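Local structure of metallo-beta-lactamase domain-containing protein (Enterococcus faecalis, 2AZ4) at residues Thr116-Asp128 and Glu136-Asn148. The protein binds two zinc ions in a metallo-beta-lactamase fold and probably acts as a metal-dependent hydrolase, perhaps an RNA exonuclease, though its function is not established. Numbering follows the deposited sequence.
Sequences TKMILNSLNRKGD and EEKNFTREMIGLN
Met-144 lies against the helical residues Lys-117 and Leu-120, and its side chain can be read as a worked example of how the residue leading into a strand is packed against a helix. Its CB rests on the aliphatic part of Lys-117, 3.8 Å from CG of that lysine, the two side chains running side by side with their tips pointing opposite ways. SD comes next, 3.7 Å from CD2 of Leu-120, whose side chain crosses that of Met-144 at about a right angle. A bend at the last torsion (chi3 -98°) then lays the methyl CE against the same CD2. Lys-117, fully extended with CG anti to its backbone nitrogen (chi1 179°), runs back along Met-144 until NZ donates to the backbone O of Met-144 at 2.9 Å, close to the line of that carbonyl.

Strand 110-113, helix 114-123 and strand 145-147 form a beta-alpha-beta unit of the metallo-beta-lactamase fold; Met-144 also touches Leu-110 and Thr-112, and the side chain of Leu-120 is about 8 Å from those of the zinc ligands His-92 and His-94.

Past the helix the contact becomes mostly polar. Asn-124 ND2 donates almost straight (173°) to Thr-141 OG1 at 3.2 Å, in its own amide plane, while its OD1 accepts from the backbone of Phe-129 and Leu-130. One water joins Thr-141 OG1 to Asn-139 O; another links Asn-124 ND2 to Lys-138 O. Asn-139 ND2 reaches Arg-125 O at 3.0 Å, and beside it Gly-127 CA approaches Lys-138 O to 3.3 Å in a CA-H...O contact.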
loop_
_atom_site.group_PDB
_atom_site.type_symbol
_atom_site.label_atom_id
_atom_site.label_comp_id
_atom_site.label_asym_id
_atom_site.label_seq_id
_atom_site.Cartn_x
_atom_site.Cartn_y
_atom_site.Cartn_z
ATOM N N THR A 116 7.308 -5.872 -3.838
ATOM C CA THR A 116 6.567 -4.670 -4.207
ATOM C C THR A 116 6.518 -4.485 -5.730
ATOM O O THR A 116 5.475 -4.110 -6.301
ATOM C CB THR A 116 7.187 -3.424 -3.547
ATOM O OG1 THR A 116 6.934 -3.470 -2.127
ATOM C CG2 THR A 116 6.565 -2.139 -4.147
ATOM N N LYS A 117 7.660 -4.709 -6.377
ATOM C CA LYS A 117 7.722 -4.644 -7.842
ATOM C C LYS A 117 6.747 -5.640 -8.530
ATOM O O LYS A 117 6.021 -5.257 -9.466
ATOM C CB LYS A 117 9.173 -4.833 -8.308
ATOM C CG LYS A 117 9.370 -4.819 -9.826
ATOM C CD LYS A 117 10.797 -5.192 -10.165
ATOM C CE LYS A 117 10.915 -5.417 -11.667
ATOM N NZ LYS A 117 12.327 -5.495 -12.147
ATOM N N MET A 118 6.733 -6.898 -8.060
ATOM C CA MET A 118 5.775 -7.914 -8.517
ATOM C C MET A 118 4.325 -7.466 -8.348
ATOM O O MET A 118 3.534 -7.550 -9.297
ATOM C CB MET A 118 5.937 -9.236 -7.750
ATOM C CG MET A 118 7.214 -9.980 -8.047
ATOM S SD MET A 118 7.515 -11.487 -7.070
ATOM C CE MET A 118 8.657 -12.059 -8.260
ATOM N N ILE A 119 3.973 -7.071 -7.115
ATOM C CA ILE A 119 2.625 -6.572 -6.776
ATOM C C ILE A 119 2.167 -5.454 -7.722
ATOM O O ILE A 119 1.094 -5.516 -8.322
ATOM C CB ILE A 119 2.561 -6.110 -5.267
ATOM C CG1 ILE A 119 2.795 -7.285 -4.305
ATOM C CG2 ILE A 119 1.239 -5.410 -4.911
ATOM C CD1 ILE A 119 1.963 -8.500 -4.616
ATOM N N LEU A 120 3.008 -4.440 -7.862
ATOM C CA LEU A 120 2.682 -3.239 -8.595
ATOM C C LEU A 120 2.419 -3.570 -10.056
ATOM O O LEU A 120 1.434 -3.095 -10.643
ATOM C CB LEU A 120 3.859 -2.274 -8.482
ATOM C CG LEU A 120 3.716 -0.761 -8.404
ATOM C CD1 LEU A 120 2.376 -0.274 -7.804
ATOM C CD2 LEU A 120 4.907 -0.227 -7.621
ATOM N N ASN A 121 3.291 -4.398 -10.635
ATOM C CA ASN A 121 3.162 -4.764 -12.037
ATOM C C ASN A 121 1.843 -5.514 -12.299
ATOM O O ASN A 121 1.270 -5.407 -13.376
ATOM C CB ASN A 121 4.377 -5.566 -12.512
ATOM C CG ASN A 121 5.480 -4.678 -13.036
ATOM O OD1 ASN A 121 6.441 -4.403 -12.347
ATOM N ND2 ASN A 121 5.320 -4.190 -14.248
ATOM N N SER A 122 1.373 -6.249 -11.293
ATOM C CA SER A 122 0.079 -6.924 -11.337
ATOM C C SER A 122 -1.083 -5.955 -11.094
ATOM O O SER A 122 -2.068 -5.963 -11.843
ATOM C CB SER A 122 0.048 -8.049 -10.304
ATOM O OG SER A 122 -1.232 -8.640 -10.228
ATOM N N LEU A 123 -0.984 -5.120 -10.058
ATOM C CA LEU A 123 -1.986 -4.077 -9.851
ATOM C C LEU A 123 -2.220 -3.265 -11.128
ATOM O O LEU A 123 -3.373 -2.899 -11.428
ATOM C CB LEU A 123 -1.640 -3.157 -8.670
ATOM C CG LEU A 123 -1.722 -3.752 -7.248
ATOM C CD1 LEU A 123 -1.194 -2.794 -6.181
ATOM C CD2 LEU A 123 -3.129 -4.206 -6.910
ATOM N N ASN A 124 -1.147 -3.027 -11.888
ATOM C CA ASN A 124 -1.211 -2.169 -13.078
ATOM C C ASN A 124 -1.278 -2.901 -14.425
ATOM O O ASN A 124 -0.895 -2.345 -15.477
ATOM C CB ASN A 124 -0.042 -1.173 -13.102
ATOM C CG ASN A 124 -0.329 0.029 -13.991
ATOM O OD1 ASN A 124 -1.433 0.583 -13.958
ATOM N ND2 ASN A 124 0.662 0.444 -14.779
ATOM N N ARG A 125 -1.777 -4.133 -14.406
ATOM C CA ARG A 125 -1.807 -4.956 -15.622
ATOM C C ARG A 125 -2.709 -4.339 -16.701
ATOM O O ARG A 125 -2.448 -4.507 -17.890
ATOM C CB ARG A 125 -2.251 -6.388 -15.296
ATOM C CG ARG A 125 -3.648 -6.446 -14.730
ATOM C CD ARG A 125 -4.046 -7.836 -14.295
ATOM N NE ARG A 125 -5.448 -7.827 -13.888
ATOM C CZ ARG A 125 -6.488 -7.907 -14.724
ATOM N NH1 ARG A 125 -6.302 -8.020 -16.039
ATOM N NH2 ARG A 125 -7.723 -7.880 -14.237
ATOM N N LYS A 126 -3.761 -3.633 -16.271
ATOM C CA LYS A 126 -4.709 -2.965 -17.184
ATOM C C LYS A 126 -4.414 -1.464 -17.329
ATOM O O LYS A 126 -5.107 -0.746 -18.069
ATOM C CB LYS A 126 -6.148 -3.141 -16.687
ATOM C CG LYS A 126 -6.815 -4.466 -17.014
ATOM C CD LYS A 126 -8.128 -4.595 -16.210
ATOM C CE LYS A 126 -9.211 -5.353 -16.986
ATOM N NZ LYS A 126 -10.596 -5.137 -16.436
ATOM N N GLY A 127 -3.402 -0.983 -16.601
ATOM C CA GLY A 127 -2.933 0.382 -16.757
ATOM C C GLY A 127 -3.889 1.398 -16.206
ATOM O O GLY A 127 -3.836 2.562 -16.589
ATOM N N ASP A 128 -4.774 0.965 -15.313
ATOM C CA ASP A 128 -5.696 1.882 -14.659
ATOM C C ASP A 128 -5.398 2.071 -13.170
ATOM O O ASP A 128 -6.208 2.654 -12.436
ATOM C CB ASP A 128 -7.145 1.411 -14.847
ATOM C CG ASP A 128 -7.356 -0.002 -14.367
ATOM O OD1 ASP A 128 -6.361 -0.628 -13.924
ATOM O OD2 ASP A 128 -8.512 -0.482 -14.435
ATOM N N GLU A 136 4.299 5.470 -23.611
ATOM C CA GLU A 136 4.247 4.018 -23.618
ATOM C C GLU A 136 2.802 3.524 -23.637
ATOM O O GLU A 136 1.874 4.325 -23.536
ATOM C CB GLU A 136 5.001 3.452 -22.413
ATOM C CG GLU A 136 6.344 2.829 -22.793
ATOM C CD GLU A 136 7.477 3.763 -22.570
ATOM O OE1 GLU A 136 8.622 3.382 -22.846
ATOM O OE2 GLU A 136 7.223 4.895 -22.111
ATOM N N GLU A 137 2.626 2.206 -23.756
ATOM C CA GLU A 137 1.318 1.574 -23.698
ATOM C C GLU A 137 0.681 1.881 -22.352
ATOM O O GLU A 137 1.397 2.113 -21.363
ATOM C CB GLU A 137 1.455 0.060 -23.902
ATOM C CG GLU A 137 0.526 -0.524 -24.963
ATOM C CD GLU A 137 0.918 -0.103 -26.375
ATOM O OE1 GLU A 137 1.810 -0.752 -26.960
ATOM O OE2 GLU A 137 0.332 0.871 -26.900
ATOM N N LYS A 138 -0.655 1.899 -22.314
ATOM C CA LYS A 138 -1.381 2.334 -21.122
ATOM C C LYS A 138 -1.010 1.505 -19.887
ATOM O O LYS A 138 -0.929 2.039 -18.774
ATOM C CB LYS A 138 -2.892 2.325 -21.366
ATOM C CG LYS A 138 -3.738 2.569 -20.118
ATOM C CD LYS A 138 -5.216 2.797 -20.461
ATOM C CE LYS A 138 -6.064 2.836 -19.191
ATOM N NZ LYS A 138 -7.447 3.378 -19.429
ATOM N N ASN A 139 -0.768 0.213 -20.099
ATOM C CA ASN A 139 -0.385 -0.687 -19.003
ATOM C C ASN A 139 1.133 -0.864 -18.761
ATOM O O ASN A 139 1.549 -1.723 -17.966
ATOM C CB ASN A 139 -1.083 -2.041 -19.153
ATOM C CG ASN A 139 -0.622 -2.801 -20.383
ATOM O OD1 ASN A 139 0.234 -2.334 -21.156
ATOM N ND2 ASN A 139 -1.181 -3.988 -20.567
ATOM N N PHE A 140 1.955 -0.063 -19.441
ATOM C CA PHE A 140 3.386 0.000 -19.131
ATOM C C PHE A 140 3.656 0.409 -17.668
ATOM O O PHE A 140 3.049 1.352 -17.160
ATOM C CB PHE A 140 4.062 0.980 -20.076
ATOM C CG PHE A 140 5.481 1.341 -19.701
ATOM C CD1 PHE A 140 6.551 0.629 -20.226
ATOM C CD2 PHE A 140 5.738 2.412 -18.849
ATOM C CE1 PHE A 140 7.864 0.977 -19.919
ATOM C CE2 PHE A 140 7.039 2.763 -18.528
ATOM C CZ PHE A 140 8.109 2.048 -19.064
ATOM N N THR A 141 4.567 -0.305 -17.010
ATOM C CA THR A 141 5.090 0.122 -15.711
ATOM C C THR A 141 6.590 0.311 -15.865
ATOM O O THR A 141 7.270 -0.565 -16.395
ATOM C CB THR A 141 4.819 -0.894 -14.607
ATOM O OG1 THR A 141 3.410 -1.129 -14.498
ATOM C CG2 THR A 141 5.333 -0.375 -13.279
ATOM N N ARG A 142 7.098 1.456 -15.421
ATOM C CA ARG A 142 8.523 1.759 -15.543
ATOM C C ARG A 142 9.413 0.802 -14.727
ATOM O O ARG A 142 8.920 0.062 -13.848
ATOM C CB ARG A 142 8.794 3.242 -15.232
ATOM C CG ARG A 142 8.723 3.636 -13.735
ATOM C CD ARG A 142 10.100 3.502 -13.081
ATOM N NE ARG A 142 10.853 4.699 -13.315
ATOM C CZ ARG A 142 12.156 4.881 -13.198
ATOM N NH1 ARG A 142 13.006 3.919 -12.851
ATOM N NH2 ARG A 142 12.602 6.101 -13.451
ATOM N N GLU A 143 10.702 0.777 -15.063
ATOM C CA GLU A 143 11.664 -0.127 -14.416
ATOM C C GLU A 143 11.743 0.118 -12.900
ATOM O O GLU A 143 11.723 1.277 -12.455
ATOM C CB GLU A 143 13.070 0.049 -15.024
ATOM C CG GLU A 143 13.170 -0.276 -16.510
ATOM C CD GLU A 143 14.554 -0.012 -17.112
ATOM O OE1 GLU A 143 15.470 0.436 -16.389
ATOM O OE2 GLU A 143 14.715 -0.267 -18.327
ATOM N N MET A 144 11.831 -0.973 -12.132
ATOM C CA MET A 144 12.128 -0.929 -10.697
ATOM C C MET A 144 13.268 -1.904 -10.449
ATOM O O MET A 144 13.268 -3.013 -10.986
ATOM C CB MET A 144 10.897 -1.361 -9.859
ATOM C CG MET A 144 9.790 -0.285 -9.795
ATOM S SD MET A 144 8.330 -0.798 -8.919
ATOM C CE MET A 144 7.304 -1.271 -10.286
ATOM N N ILE A 145 14.242 -1.491 -9.643
ATOM C CA ILE A 145 15.287 -2.405 -9.164
ATOM C C ILE A 145 14.751 -3.099 -7.923
ATOM O O ILE A 145 14.674 -2.493 -6.843
ATOM C CB ILE A 145 16.593 -1.672 -8.884
ATOM C CG1 ILE A 145 17.125 -1.055 -10.186
ATOM C CG2 ILE A 145 17.662 -2.633 -8.326
ATOM C CD1 ILE A 145 18.226 -0.011 -9.963
ATOM N N GLY A 146 14.326 -4.354 -8.101
ATOM C CA GLY A 146 13.819 -5.169 -7.004
ATOM C C GLY A 146 14.993 -5.585 -6.129
ATOM O O GLY A 146 15.995 -6.136 -6.632
ATOM N N LEU A 147 14.879 -5.281 -4.834
ATOM C CA LEU A 147 15.918 -5.557 -3.839
ATOM C C LEU A 147 15.460 -6.620 -2.835
ATOM O O LEU A 147 14.279 -6.953 -2.766
ATOM C CB LEU A 147 16.263 -4.266 -3.063
ATOM C CG LEU A 147 16.780 -3.088 -3.886
ATOM C CD1 LEU A 147 16.958 -1.872 -2.950
ATOM C CD2 LEU A 147 18.111 -3.462 -4.627
ATOM N N ASN A 148 16.421 -7.153 -2.092
ATOM C CA ASN A 148 16.201 -8.132 -1.060
ATOM C C ASN A 148 16.081 -7.437 0.289
ATOM O O ASN A 148 16.501 -6.300 0.464
ATOM C CB ASN A 148 17.377 -9.144 -1.035
ATOM C CG ASN A 148 17.557 -9.859 -2.362
ATOM O OD1 ASN A 148 18.653 -9.874 -2.941
ATOM N ND2 ASN A 148 16.490 -10.457 -2.847
HETATM O O HOH W 1 1.880 -3.251 -15.740
HETATM O O HOH W 2 -0.028 3.063 -16.196
#